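Local coordinates for crystal protein (Bacillus thuringiensis serovar dakota, PDB 2ZTB), which recognises cancer cells as a parasporal bacterial toxin and probably kills them by forming a beta-barrel pore in the membrane, in the manner of aerolysin, at residues A[127-132]-A[137-142]; A[132-137]-A[234-239]; A[10-15]-A[61-66]. One frame throughout, in Å; residues are numbered along the deposited sequence.

The three contacts are spread along an elongated, mostly beta toxin. Interaction 3 closes first in the chain, tying the loop at 10-15 to the strand at 61-66. Interaction 1 follows as the two-strand hairpin 126-142, and interaction 2 overlaps it, running from the hairpin's turn to residues 234-239 of the long strand 223-247. The centres of interactions 1 and 2 lie about 16 Å apart, those of 1 and 3 about 25 Å, and those of 2 and 3 about 39 Å, on opposite sides of the chain's centre. The large antiparallel sheet is reached by both 2 and 3, so its long strands run between them, while the hairpin probably rearranges during pore formation.

Interaction 1: A[127-132]-A[137-142]; sequences SIKKVF and EVSFST
The strands at 127-132 and 137-142 run antiparallel, their axes approaching to 4.6 Å at an angle of 172°. Ile128 with Phe140 and Lys130 with Val138 form the hydrogen-bonded pairs, and each exchanges two N-H...O bonds; that from Ile128 N to Phe140 O, at 2.9 Å, is nearly straight (172°). Ser127-Ser141, Lys129-Ser139 and Val131-Glu137 are non-hydrogen-bonded pairs, and their side chains share one face. Here Lys129 bends late in its chain, at chi3 and chi4, passes its CG 3.5 Å from Ser139 CB and brings NZ to 3.1 Å from Glu137 OE2 in a diagonal salt bridge. Glu137 meets it with an extended chain, and its CG also lies against Val131 CG2. At the far end a water bridges the two serine hydroxyls, 2.8 Å from Ser127 OG and 2.6 Å from Ser141 OG. On the face of Ile128, Lys130, Val138 and Phe140 the contact is mostly apolar: Ile128 CB and Phe140 CB are 4.3 Å apart, and Val138 CG2 touches the edge of the Phe132 ring at CD1 (4.0 Å). Val138 packs on strands 223-247 and 96-116, Phe140 on 96-116, while Lys130 NZ bonds to Asn72. A largely polar, serine-bearing face backed by a mostly apolar one defines an amphipathic beta hairpin, consistent with the membrane-inserting hairpin of aerolysin-type toxins.

Interaction 2: A[132-137]-A[234-239]; sequences FEIGGE and SSFDFQ
The turn of the beta hairpin formed by strands 126-132 and 136-142 meets the long strand 223-247 through Ile134, which reaches Ser234 and Phe236. The turn itself is closed by paired backbone bonds, Phe132 N to Gly136 O and Gly136 N to Phe132 O, each 2.9 Å, which leave residues 133-135 as a short loop with helical backbone angles. From this loop Ile134 brings two methyl groups to the Phe236 ring. CD1 lies over one face, toward CZ, 4.2 Å from the ring centroid and 18° off its normal, a CH-pi contact whose closest ring atom is CZ at 4.0 Å. CG2, on the same side of the plane, sits just outside the rim, 4.0 Å from Phe236 CG and from CD2, and at the same time touches Ser234 OG at 3.8 Å. The two branches from Ile134 CB thus reach different ends of the ring, the extended chi2 of 166° carrying CD1 out toward CZ. Gly135 adds its CA, 3.9 Å from Ser234 OG. No hydrogen bond crosses between the segments, which meet through van der Waals and CH-pi contact alone. Polar support comes from the adjoining strand 168-199: the carboxylate of Glu181 accepts the backbone N-H groups of Ile134 and Gly135, one on each oxygen. A bound lutetium ion touches Glu133 in the same loop. Ser234 and Phe236 are themselves backbone-bonded to Ala179 and Lys177 of strand 168-199, and Ser234 also touches Asn108 of strand 96-116.

Interaction 3: A[10-15]-A[61-66]; sequences FNELSA and CYKNVG
Glu12, in the 3-10 segment at 10-15, and Lys63, on the strand at 61-66, are joined by their side chains alone; their CA atoms, the closest CA pair across the contact, are 9.9 Å apart. The 3-10 turn includes a bond from Ala15 N to Glu12 O at 2.8 Å. Across the contact, Lys63 NZ donates to Glu12 OE2 at 2.7 Å in a buried salt bridge. The ammonium comes to the syn side of that oxygen but stands 21° out of the carboxylate plane. The two side chains cross at about a right angle. Glu12 reaches the site with an extended chain (chi2 -179°), whereas Lys63 is straight as far as CE and turns only at its last torsion (chi4 -72°), which swings NZ toward OE2. Both charged ends have further partners. Glu12 OE2 also accepts from Met9 N, and OE1 from Lys121 N, which together would limit rotation of the carboxylate. Lys63 NZ forms a second salt bridge with Glu6 OE1, bonds to Tyr7 O, and makes a cation-pi contact with Phe122. Two carboxylates and a carbonyl around one ammonium would be expected to favour its protonated form despite the burial. The cluster therefore joins the loop that follows strand 4-7 to strand 61-90, which pairs with that same strand 4-7 through backbone bonds such as Lys63 with Glu6. Phe120 lies against Glu12, while helix 20-31 packs close by through Leu13 on Val23.

Interaction 1: A[127-132]-A[137-142]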
ATOM      1  N   SER A 127       5.842   6.662   0.130  1.00 60.52           N
ATOM      2  CA  SER A 127       6.132   6.617   1.557  1.00 60.77           C
ATOM      3  C   SER A 127       4.847   6.545   2.373  1.00 60.77           C
ATOM      4  O   SER A 127       3.963   7.408   2.256  1.00 60.37           O
ATOM      5  CB  SER A 127       6.986   7.804   1.983  1.00 61.12           C
ATOM      6  OG  SER A 127       8.239   7.776   1.322  1.00 62.05           O
ATOM      7  N   ILE A 128       4.754   5.483   3.172  1.00 60.51           N
ATOM      8  CA  ILE A 128       3.627   5.248   4.065  1.00 60.71           C
ATOM      9  C   ILE A 128       4.162   5.151   5.502  1.00 61.63           C
ATOM     10  O   ILE A 128       5.060   4.353   5.805  1.00 61.33           O
ATOM     11  CB  ILE A 128       2.802   3.971   3.648  1.00 60.56           C
ATOM     12  CG1 ILE A 128       2.117   4.172   2.280  1.00 59.26           C
ATOM     13  CG2 ILE A 128       1.772   3.582   4.708  1.00 59.64           C
ATOM     14  CD1 ILE A 128       1.124   5.367   2.215  1.00 56.30           C
ATOM     15  N   LYS A 129       3.619   6.001   6.369  1.00 62.23           N
ATOM     16  CA  LYS A 129       3.973   6.016   7.779  1.00 62.80           C
ATOM     17  C   LYS A 129       2.720   6.119   8.633  1.00 62.46           C
ATOM     18  O   LYS A 129       1.889   6.999   8.421  1.00 62.85           O
ATOM     19  CB  LYS A 129       4.908   7.182   8.079  1.00 63.47           C
ATOM     20  CG  LYS A 129       6.329   6.991   7.562  1.00 66.01           C
ATOM     21  CD  LYS A 129       7.102   8.304   7.475  1.00 68.84           C
ATOM     22  CE  LYS A 129       8.579   8.106   7.837  1.00 70.55           C
ATOM     23  NZ  LYS A 129       8.728   7.421   9.157  1.00 70.63           N
ATOM     24  N   LYS A 130       2.592   5.221   9.600  1.00 62.00           N
ATOM     25  CA  LYS A 130       1.458   5.235  10.515  1.00 61.59           C
ATOM     26  C   LYS A 130       1.898   4.850  11.924  1.00 60.90           C
ATOM     27  O   LYS A 130       2.589   3.845  12.112  1.00 60.98           O
ATOM     28  CB  LYS A 130       0.355   4.295   9.999  1.00 61.99           C
ATOM     29  CG  LYS A 130      -0.802   4.032  10.956  1.00 62.68           C
ATOM     30  CD  LYS A 130      -1.729   5.221  11.073  1.00 65.04           C
ATOM     31  CE  LYS A 130      -2.609   5.081  12.307  1.00 66.25           C
ATOM     32  NZ  LYS A 130      -3.708   6.087  12.300  1.00 68.17           N
ATOM     33  N   VAL A 131       1.513   5.656  12.911  1.00 60.19           N
ATOM     34  CA  VAL A 131       1.730   5.287  14.318  1.00 59.42           C
ATOM     35  C   VAL A 131       0.486   4.603  14.897  1.00 58.88           C
ATOM     36  O   VAL A 131      -0.581   5.213  15.029  1.00 58.63           O
ATOM     37  CB  VAL A 131       2.162   6.484  15.214  1.00 59.49           C
ATOM     38  CG1 VAL A 131       2.305   6.037  16.671  1.00 58.53           C
ATOM     39  CG2 VAL A 131       3.469   7.116  14.712  1.00 59.33           C
ATOM     40  N   PHE A 132       0.639   3.327  15.226  1.00 58.21           N
ATOM     41  CA  PHE A 132      -0.435   2.548  15.818  1.00 58.05           C
ATOM     42  C   PHE A 132      -0.343   2.579  17.349  1.00 58.15           C
ATOM     43  O   PHE A 132       0.752   2.509  17.917  1.00 57.49           O
ATOM     44  CB  PHE A 132      -0.370   1.108  15.317  1.00 57.75           C
ATOM     45  CG  PHE A 132      -0.784   0.938  13.871  1.00 57.90           C
ATOM     46  CD1 PHE A 132       0.142   0.516  12.917  1.00 57.52           C
ATOM     47  CD2 PHE A 132      -2.096   1.182  13.471  1.00 56.86           C
ATOM     48  CE1 PHE A 132      -0.226   0.329  11.583  1.00 57.42           C
ATOM     49  CE2 PHE A 132      -2.481   1.003  12.139  1.00 58.97           C
ATOM     50  CZ  PHE A 132      -1.541   0.572  11.189  1.00 58.10           C
ATOM     51  N   GLU A 137       5.122   2.592  15.642  1.00 60.67           N
ATOM     52  CA  GLU A 137       5.390   3.194  14.341  1.00 61.68           C
ATOM     53  C   GLU A 137       5.742   2.157  13.290  1.00 61.97           C
ATOM     54  O   GLU A 137       6.579   1.275  13.514  1.00 62.06           O
ATOM     55  CB  GLU A 137       6.485   4.265  14.383  1.00 61.88           C
ATOM     56  CG  GLU A 137       6.543   5.051  13.049  1.00 64.84           C
ATOM     57  CD  GLU A 137       7.831   5.832  12.829  1.00 68.82           C
ATOM     58  OE1 GLU A 137       8.232   6.621  13.720  1.00 69.61           O
ATOM     59  OE2 GLU A 137       8.426   5.673  11.740  1.00 70.61           O
ATOM     60  N   VAL A 138       5.083   2.302  12.144  1.00 61.95           N
ATOM     61  CA  VAL A 138       5.285   1.475  10.961  1.00 62.17           C
ATOM     62  C   VAL A 138       5.597   2.421   9.779  1.00 61.73           C
ATOM     63  O   VAL A 138       4.916   3.430   9.591  1.00 61.32           O
ATOM     64  CB  VAL A 138       4.008   0.628  10.709  1.00 62.39           C
ATOM     65  CG1 VAL A 138       4.001   0.009   9.349  1.00 63.23           C
ATOM     66  CG2 VAL A 138       3.863  -0.462  11.793  1.00 62.37           C
ATOM     67  N   SER A 139       6.654   2.129   9.025  1.00 61.33           N
ATOM     68  CA  SER A 139       6.901   2.844   7.771  1.00 61.30           C
ATOM     69  C   SER A 139       7.240   1.917   6.598  1.00 60.58           C
ATOM     70  O   SER A 139       7.823   0.844   6.781  1.00 60.27           O
ATOM     71  CB  SER A 139       7.974   3.906   7.932  1.00 61.42           C
ATOM     72  OG  SER A 139       9.248   3.308   8.019  1.00 64.53           O
ATOM     73  N   PHE A 140       6.857   2.356   5.397  1.00 59.58           N
ATOM     74  CA  PHE A 140       7.077   1.614   4.162  1.00 58.76           C
ATOM     75  C   PHE A 140       7.470   2.574   3.032  1.00 59.11           C
ATOM     76  O   PHE A 140       6.975   3.702   2.955  1.00 58.96           O
ATOM     77  CB  PHE A 140       5.797   0.878   3.744  1.00 58.13           C
ATOM     78  CG  PHE A 140       5.455  -0.336   4.591  1.00 56.74           C
ATOM     79  CD1 PHE A 140       4.510  -0.251   5.601  1.00 54.81           C
ATOM     80  CD2 PHE A 140       6.050  -1.571   4.339  1.00 55.41           C
ATOM     81  CE1 PHE A 140       4.202  -1.362   6.372  1.00 54.66           C
ATOM     82  CE2 PHE A 140       5.734  -2.684   5.091  1.00 53.53           C
ATOM     83  CZ  PHE A 140       4.812  -2.581   6.108  1.00 55.23           C
ATOM     84  N   SER A 141       8.369   2.117   2.166  1.00 59.27           N
ATOM     85  CA  SER A 141       8.614   2.756   0.868  1.00 59.46           C
ATOM     86  C   SER A 141       8.152   1.740  -0.185  1.00 58.98           C
ATOM     87  O   SER A 141       8.831   0.736  -0.443  1.00 58.74           O
ATOM     88  CB  SER A 141      10.097   3.122   0.707  1.00 59.51           C
ATOM     89  OG  SER A 141      10.269   4.117  -0.296  1.00 60.21           O
ATOM     90  N   THR A 142       6.975   1.973  -0.761  1.00 58.63           N
ATOM     91  CA  THR A 142       6.295   0.906  -1.487  1.00 58.28           C
ATOM     92  C   THR A 142       5.927   1.240  -2.934  1.00 58.45           C
ATOM     93  O   THR A 142       5.553   2.376  -3.244  1.00 59.12           O
ATOM     94  CB  THR A 142       5.069   0.394  -0.683  1.00 58.16           C
ATOM     95  OG1 THR A 142       4.654  -0.877  -1.189  1.00 57.89           O
ATOM     96  CG2 THR A 142       3.914   1.383  -0.724  1.00 58.19           C
TER
HETATM   97  O   HOH W   1       9.415   6.486  -0.813  1.00 72.43           O

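Interaction 2: A[132-137]-A[234-239]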
ATOM      1  N   PHE A 132       0.639   3.327  15.226  1.00 58.21           N
ATOM      2  CA  PHE A 132      -0.435   2.548  15.818  1.00 58.05           C
ATOM      3  C   PHE A 132      -0.343   2.579  17.349  1.00 58.15           C
ATOM      4  O   PHE A 132       0.752   2.509  17.917  1.00 57.49           O
ATOM      5  CB  PHE A 132      -0.370   1.108  15.317  1.00 57.75           C
ATOM      6  CG  PHE A 132      -0.784   0.938  13.871  1.00 57.90           C
ATOM      7  CD1 PHE A 132       0.142   0.516  12.917  1.00 57.52           C
ATOM      8  CD2 PHE A 132      -2.096   1.182  13.471  1.00 56.86           C
ATOM      9  CE1 PHE A 132      -0.226   0.329  11.583  1.00 57.42           C
ATOM     10  CE2 PHE A 132      -2.481   1.003  12.139  1.00 58.97           C
ATOM     11  CZ  PHE A 132      -1.541   0.572  11.189  1.00 58.10           C
ATOM     12  N   GLU A 133      -1.497   2.685  18.004  1.00 58.36           N
ATOM     13  CA  GLU A 133      -1.567   2.728  19.463  1.00 58.82           C
ATOM     14  C   GLU A 133      -0.835   1.556  20.118  1.00 58.71           C
ATOM     15  O   GLU A 133       0.024   1.758  20.988  1.00 59.11           O
ATOM     16  CB  GLU A 133      -3.022   2.766  19.929  1.00 58.66           C
ATOM     17  CG  GLU A 133      -3.186   2.653  21.437  1.00 60.21           C
ATOM     18  CD  GLU A 133      -4.636   2.688  21.870  1.00 61.94           C
ATOM     19  OE1 GLU A 133      -5.448   3.357  21.173  1.00 62.11           O
ATOM     20  OE2 GLU A 133      -4.959   2.056  22.910  1.00 61.05           O
ATOM     21  N   ILE A 134      -1.187   0.346  19.696  1.00 58.40           N
ATOM     22  CA  ILE A 134      -0.619  -0.877  20.249  1.00 58.55           C
ATOM     23  C   ILE A 134       0.690  -1.263  19.546  1.00 58.84           C
ATOM     24  O   ILE A 134       1.720  -1.464  20.200  1.00 59.23           O
ATOM     25  CB  ILE A 134      -1.654  -2.057  20.221  1.00 58.57           C
ATOM     26  CG1 ILE A 134      -2.873  -1.705  21.089  1.00 58.48           C
ATOM     27  CG2 ILE A 134      -1.000  -3.386  20.659  1.00 57.84           C
ATOM     28  CD1 ILE A 134      -4.078  -2.593  20.896  1.00 58.78           C
ATOM     29  N   GLY A 135       0.656  -1.326  18.219  1.00 58.58           N
ATOM     30  CA  GLY A 135       1.804  -1.768  17.444  1.00 58.92           C
ATOM     31  C   GLY A 135       2.967  -0.802  17.300  1.00 59.12           C
ATOM     32  O   GLY A 135       4.083  -1.230  17.012  1.00 59.63           O
ATOM     33  N   GLY A 136       2.728   0.490  17.486  1.00 58.70           N
ATOM     34  CA  GLY A 136       3.793   1.476  17.333  1.00 59.23           C
ATOM     35  C   GLY A 136       3.983   1.946  15.902  1.00 59.66           C
ATOM     36  O   GLY A 136       3.113   1.739  15.053  1.00 59.35           O
ATOM     37  N   GLU A 137       5.122   2.592  15.642  1.00 60.67           N
ATOM     38  CA  GLU A 137       5.390   3.194  14.341  1.00 61.68           C
ATOM     39  C   GLU A 137       5.742   2.157  13.290  1.00 61.97           C
ATOM     40  O   GLU A 137       6.579   1.275  13.514  1.00 62.06           O
ATOM     41  CB  GLU A 137       6.485   4.265  14.383  1.00 61.88           C
ATOM     42  CG  GLU A 137       6.543   5.051  13.049  1.00 64.84           C
ATOM     43  CD  GLU A 137       7.831   5.832  12.829  1.00 68.82           C
ATOM     44  OE1 GLU A 137       8.232   6.621  13.720  1.00 69.61           O
ATOM     45  OE2 GLU A 137       8.426   5.673  11.740  1.00 70.61           O
ATOM     46  N   SER A 234       0.091  -7.592  16.149  1.00 57.20           N
ATOM     47  CA  SER A 234       1.010  -7.761  17.279  1.00 56.53           C
ATOM     48  C   SER A 234       0.305  -8.357  18.494  1.00 55.61           C
ATOM     49  O   SER A 234      -0.933  -8.355  18.588  1.00 55.69           O
ATOM     50  CB  SER A 234       1.710  -6.444  17.630  1.00 56.85           C
ATOM     51  OG  SER A 234       0.784  -5.463  18.073  1.00 58.10           O
ATOM     52  N   SER A 235       1.102  -8.909  19.398  1.00 54.15           N
ATOM     53  CA  SER A 235       0.573  -9.515  20.602  1.00 52.77           C
ATOM     54  C   SER A 235       0.820  -8.551  21.751  1.00 51.33           C
ATOM     55  O   SER A 235       1.783  -7.792  21.724  1.00 50.94           O
ATOM     56  CB  SER A 235       1.215 -10.877  20.865  1.00 52.41           C
ATOM     57  OG  SER A 235       2.596 -10.716  21.087  1.00 54.16           O
ATOM     58  N   PHE A 236      -0.092  -8.567  22.722  1.00 50.02           N
ATOM     59  CA  PHE A 236      -0.043  -7.721  23.912  1.00 48.54           C
ATOM     60  C   PHE A 236      -0.834  -8.383  25.047  1.00 48.28           C
ATOM     61  O   PHE A 236      -1.479  -9.411  24.843  1.00 48.55           O
ATOM     62  CB  PHE A 236      -0.560  -6.299  23.597  1.00 48.11           C
ATOM     63  CG  PHE A 236      -2.034  -6.227  23.263  1.00 47.05           C
ATOM     64  CD1 PHE A 236      -2.912  -5.561  24.108  1.00 45.77           C
ATOM     65  CD2 PHE A 236      -2.543  -6.808  22.098  1.00 47.41           C
ATOM     66  CE1 PHE A 236      -4.275  -5.481  23.816  1.00 45.18           C
ATOM     67  CE2 PHE A 236      -3.913  -6.725  21.796  1.00 46.37           C
ATOM     68  CZ  PHE A 236      -4.771  -6.057  22.669  1.00 46.19           C
ATOM     69  N   ASP A 237      -0.760  -7.798  26.235  1.00 48.14           N
ATOM     70  CA  ASP A 237      -1.481  -8.254  27.427  1.00 47.95           C
ATOM     71  C   ASP A 237      -1.162  -9.697  27.783  1.00 47.97           C
ATOM     72  O   ASP A 237      -2.069 -10.525  27.930  1.00 48.03           O
ATOM     73  CB  ASP A 237      -2.999  -8.021  27.294  1.00 48.04           C
ATOM     74  CG  ASP A 237      -3.403  -6.551  27.472  1.00 47.90           C
ATOM     75  OD1 ASP A 237      -2.549  -5.690  27.773  1.00 46.74           O
ATOM     76  OD2 ASP A 237      -4.602  -6.252  27.305  1.00 49.41           O
ATOM     77  N   PHE A 238       0.138  -9.976  27.911  1.00 47.83           N
ATOM     78  CA  PHE A 238       0.643 -11.292  28.292  1.00 47.90           C
ATOM     79  C   PHE A 238       0.254 -11.657  29.719  1.00 48.00           C
ATOM     80  O   PHE A 238       0.357 -10.837  30.653  1.00 47.78           O
ATOM     81  CB  PHE A 238       2.169 -11.386  28.115  1.00 48.16           C
ATOM     82  CG  PHE A 238       2.657 -10.953  26.755  1.00 49.36           C
ATOM     83  CD1 PHE A 238       3.269  -9.714  26.578  1.00 50.72           C
ATOM     84  CD2 PHE A 238       2.502 -11.773  25.651  1.00 50.01           C
ATOM     85  CE1 PHE A 238       3.701  -9.306  25.318  1.00 51.53           C
ATOM     86  CE2 PHE A 238       2.931 -11.372  24.388  1.00 49.07           C
ATOM     87  CZ  PHE A 238       3.534 -10.143  24.223  1.00 50.07           C
ATOM     88  N   GLN A 239      -0.197 -12.898  29.888  1.00 47.89           N
ATOM     89  CA  GLN A 239      -0.627 -13.390  31.199  1.00 47.63           C
ATOM     90  C   GLN A 239      -0.085 -14.781  31.421  1.00 47.75           C
ATOM     91  O   GLN A 239       0.102 -15.547  30.481  1.00 47.15           O
ATOM     92  CB  GLN A 239      -2.154 -13.430  31.325  1.00 47.28           C
ATOM     93  CG  GLN A 239      -2.867 -12.088  31.277  1.00 48.13           C
ATOM     94  CD  GLN A 239      -2.726 -11.288  32.559  1.00 51.28           C
ATOM     95  OE1 GLN A 239      -2.158 -11.756  33.550  1.00 54.59           O
ATOM     96  NE2 GLN A 239      -3.251 -10.077  32.551  1.00 52.47           N
TER

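Interaction 3: A[10-15]-A[61-66]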
ATOM      1  N   PHE A  10       1.841   6.690 -22.635  1.00 56.19           N
ATOM      2  CA  PHE A  10       0.734   6.280 -23.509  1.00 56.20           C
ATOM      3  C   PHE A  10      -0.010   5.033 -23.017  1.00 56.60           C
ATOM      4  O   PHE A  10      -1.219   4.904 -23.260  1.00 56.80           O
ATOM      5  CB  PHE A  10       1.179   6.093 -24.965  1.00 55.74           C
ATOM      6  CG  PHE A  10       1.132   7.370 -25.793  1.00 56.12           C
ATOM      7  CD1 PHE A  10       2.295   7.930 -26.302  1.00 54.82           C
ATOM      8  CD2 PHE A  10      -0.078   8.001 -26.066  1.00 55.35           C
ATOM      9  CE1 PHE A  10       2.262   9.094 -27.058  1.00 54.67           C
ATOM     10  CE2 PHE A  10      -0.120   9.169 -26.824  1.00 55.78           C
ATOM     11  CZ  PHE A  10       1.050   9.717 -27.320  1.00 54.57           C
ATOM     12  N   ASN A  11       0.705   4.121 -22.346  1.00 56.28           N
ATOM     13  CA  ASN A  11       0.105   2.878 -21.864  1.00 56.43           C
ATOM     14  C   ASN A  11      -0.695   3.052 -20.575  1.00 56.57           C
ATOM     15  O   ASN A  11      -1.226   2.092 -20.026  1.00 56.71           O
ATOM     16  CB  ASN A  11       1.129   1.719 -21.793  1.00 56.75           C
ATOM     17  CG  ASN A  11       2.178   1.863 -20.657  1.00 57.21           C
ATOM     18  OD1 ASN A  11       2.907   0.909 -20.389  1.00 59.71           O
ATOM     19  ND2 ASN A  11       2.253   3.018 -20.005  1.00 56.16           N
ATOM     20  N   GLU A  12      -0.796   4.300 -20.131  1.00 56.96           N
ATOM     21  CA  GLU A  12      -1.555   4.690 -18.939  1.00 57.50           C
ATOM     22  C   GLU A  12      -2.779   5.539 -19.270  1.00 56.78           C
ATOM     23  O   GLU A  12      -3.501   5.946 -18.361  1.00 57.23           O
ATOM     24  CB  GLU A  12      -0.696   5.577 -18.049  1.00 57.69           C
ATOM     25  CG  GLU A  12       0.395   4.890 -17.329  1.00 60.72           C
ATOM     26  CD  GLU A  12       1.141   5.868 -16.462  1.00 63.42           C
ATOM     27  OE1 GLU A  12       0.931   5.805 -15.236  1.00 65.49           O
ATOM     28  OE2 GLU A  12       1.889   6.710 -17.011  1.00 61.99           O
ATOM     29  N   LEU A  13      -2.981   5.848 -20.548  1.00 55.72           N
ATOM     30  CA  LEU A  13      -4.132   6.649 -20.989  1.00 54.64           C
ATOM     31  C   LEU A  13      -5.470   6.061 -20.556  1.00 54.03           C
ATOM     32  O   LEU A  13      -6.382   6.799 -20.199  1.00 54.00           O
ATOM     33  CB  LEU A  13      -4.064   6.889 -22.500  1.00 54.40           C
ATOM     34  CG  LEU A  13      -3.526   8.284 -22.898  1.00 55.32           C
ATOM     35  CD1 LEU A  13      -2.357   8.800 -22.059  1.00 51.92           C
ATOM     36  CD2 LEU A  13      -3.240   8.413 -24.397  1.00 54.55           C
ATOM     37  N   SER A  14      -5.565   4.733 -20.541  1.00 53.47           N
ATOM     38  CA  SER A  14      -6.734   4.023 -20.004  1.00 52.80           C
ATOM     39  C   SER A  14      -7.030   4.370 -18.548  1.00 52.84           C
ATOM     40  O   SER A  14      -8.188   4.299 -18.116  1.00 52.44           O
ATOM     41  CB  SER A  14      -6.546   2.520 -20.144  1.00 52.69           C
ATOM     42  OG  SER A  14      -5.412   2.101 -19.402  1.00 53.62           O
ATOM     43  N   ALA A  15      -5.985   4.758 -17.808  1.00 53.13           N
ATOM     44  CA  ALA A  15      -6.109   5.204 -16.418  1.00 54.06           C
ATOM     45  C   ALA A  15      -6.819   6.546 -16.324  1.00 54.44           C
ATOM     46  O   ALA A  15      -7.362   6.890 -15.281  1.00 55.47           O
ATOM     47  CB  ALA A  15      -4.714   5.260 -15.710  1.00 53.11           C
ATOM     48  N   CYS A  61       4.055  16.404 -19.764  1.00 57.27           N
ATOM     49  CA  CYS A  61       2.812  16.020 -19.108  1.00 57.35           C
ATOM     50  C   CYS A  61       3.092  15.007 -17.998  1.00 57.44           C
ATOM     51  O   CYS A  61       3.752  13.984 -18.219  1.00 56.59           O
ATOM     52  CB  CYS A  61       1.815  15.469 -20.133  1.00 56.65           C
ATOM     53  SG  CYS A  61       0.208  15.056 -19.486  1.00 57.37           S
ATOM     54  N   TYR A  62       2.577  15.315 -16.811  1.00 57.85           N
ATOM     55  CA  TYR A  62       2.927  14.596 -15.595  1.00 58.42           C
ATOM     56  C   TYR A  62       1.701  14.065 -14.901  1.00 58.49           C
ATOM     57  O   TYR A  62       0.642  14.681 -14.942  1.00 58.85           O
ATOM     58  CB  TYR A  62       3.669  15.509 -14.612  1.00 58.77           C
ATOM     59  CG  TYR A  62       4.867  16.228 -15.183  1.00 59.50           C
ATOM     60  CD1 TYR A  62       4.742  17.514 -15.724  1.00 60.57           C
ATOM     61  CD2 TYR A  62       6.129  15.637 -15.176  1.00 60.10           C
ATOM     62  CE1 TYR A  62       5.841  18.190 -16.250  1.00 59.37           C
ATOM     63  CE2 TYR A  62       7.242  16.314 -15.695  1.00 60.00           C
ATOM     64  CZ  TYR A  62       7.087  17.582 -16.229  1.00 60.22           C
ATOM     65  OH  TYR A  62       8.189  18.249 -16.739  1.00 61.65           O
ATOM     66  N   LYS A  63       1.861  12.896 -14.290  1.00 58.79           N
ATOM     67  CA  LYS A  63       0.944  12.370 -13.291  1.00 58.69           C
ATOM     68  C   LYS A  63       1.575  12.604 -11.907  1.00 59.40           C
ATOM     69  O   LYS A  63       2.805  12.588 -11.753  1.00 58.83           O
ATOM     70  CB  LYS A  63       0.662  10.883 -13.541  1.00 58.82           C
ATOM     71  CG  LYS A  63       1.895   9.995 -13.737  1.00 58.49           C
ATOM     72  CD  LYS A  63       1.475   8.525 -13.727  1.00 58.00           C
ATOM     73  CE  LYS A  63       2.653   7.582 -13.685  1.00 57.31           C
ATOM     74  NZ  LYS A  63       3.461   7.467 -14.932  1.00 57.73           N
ATOM     75  N   ASN A  64       0.719  12.860 -10.920  1.00 59.86           N
ATOM     76  CA  ASN A  64       1.132  13.281  -9.590  1.00 59.86           C
ATOM     77  C   ASN A  64       0.314  12.531  -8.554  1.00 60.25           C
ATOM     78  O   ASN A  64      -0.867  12.279  -8.764  1.00 59.77           O
ATOM     79  CB  ASN A  64       0.872  14.778  -9.368  1.00 59.89           C
ATOM     80  CG  ASN A  64       1.450  15.664 -10.466  1.00 59.80           C
ATOM     81  OD1 ASN A  64       0.831  15.872 -11.518  1.00 62.40           O
ATOM     82  ND2 ASN A  64       2.620  16.208 -10.215  1.00 56.43           N
ATOM     83  N   VAL A  65       0.944  12.213  -7.426  1.00 60.55           N
ATOM     84  CA  VAL A  65       0.240  11.733  -6.244  1.00 60.43           C
ATOM     85  C   VAL A  65       0.242  12.892  -5.257  1.00 60.33           C
ATOM     86  O   VAL A  65       1.271  13.527  -5.034  1.00 60.24           O
ATOM     87  CB  VAL A  65       0.916  10.462  -5.637  1.00 60.71           C
ATOM     88  CG1 VAL A  65       0.134   9.931  -4.436  1.00 60.64           C
ATOM     89  CG2 VAL A  65       1.069   9.366  -6.699  1.00 59.74           C
ATOM     90  N   GLY A  66      -0.920  13.205  -4.702  1.00 60.48           N
ATOM     91  CA  GLY A  66      -1.016  14.271  -3.713  1.00 60.69           C
ATOM     92  C   GLY A  66      -0.728  13.725  -2.323  1.00 61.23           C
ATOM     93  O   GLY A  66      -0.165  12.634  -2.163  1.00 61.59           O
TER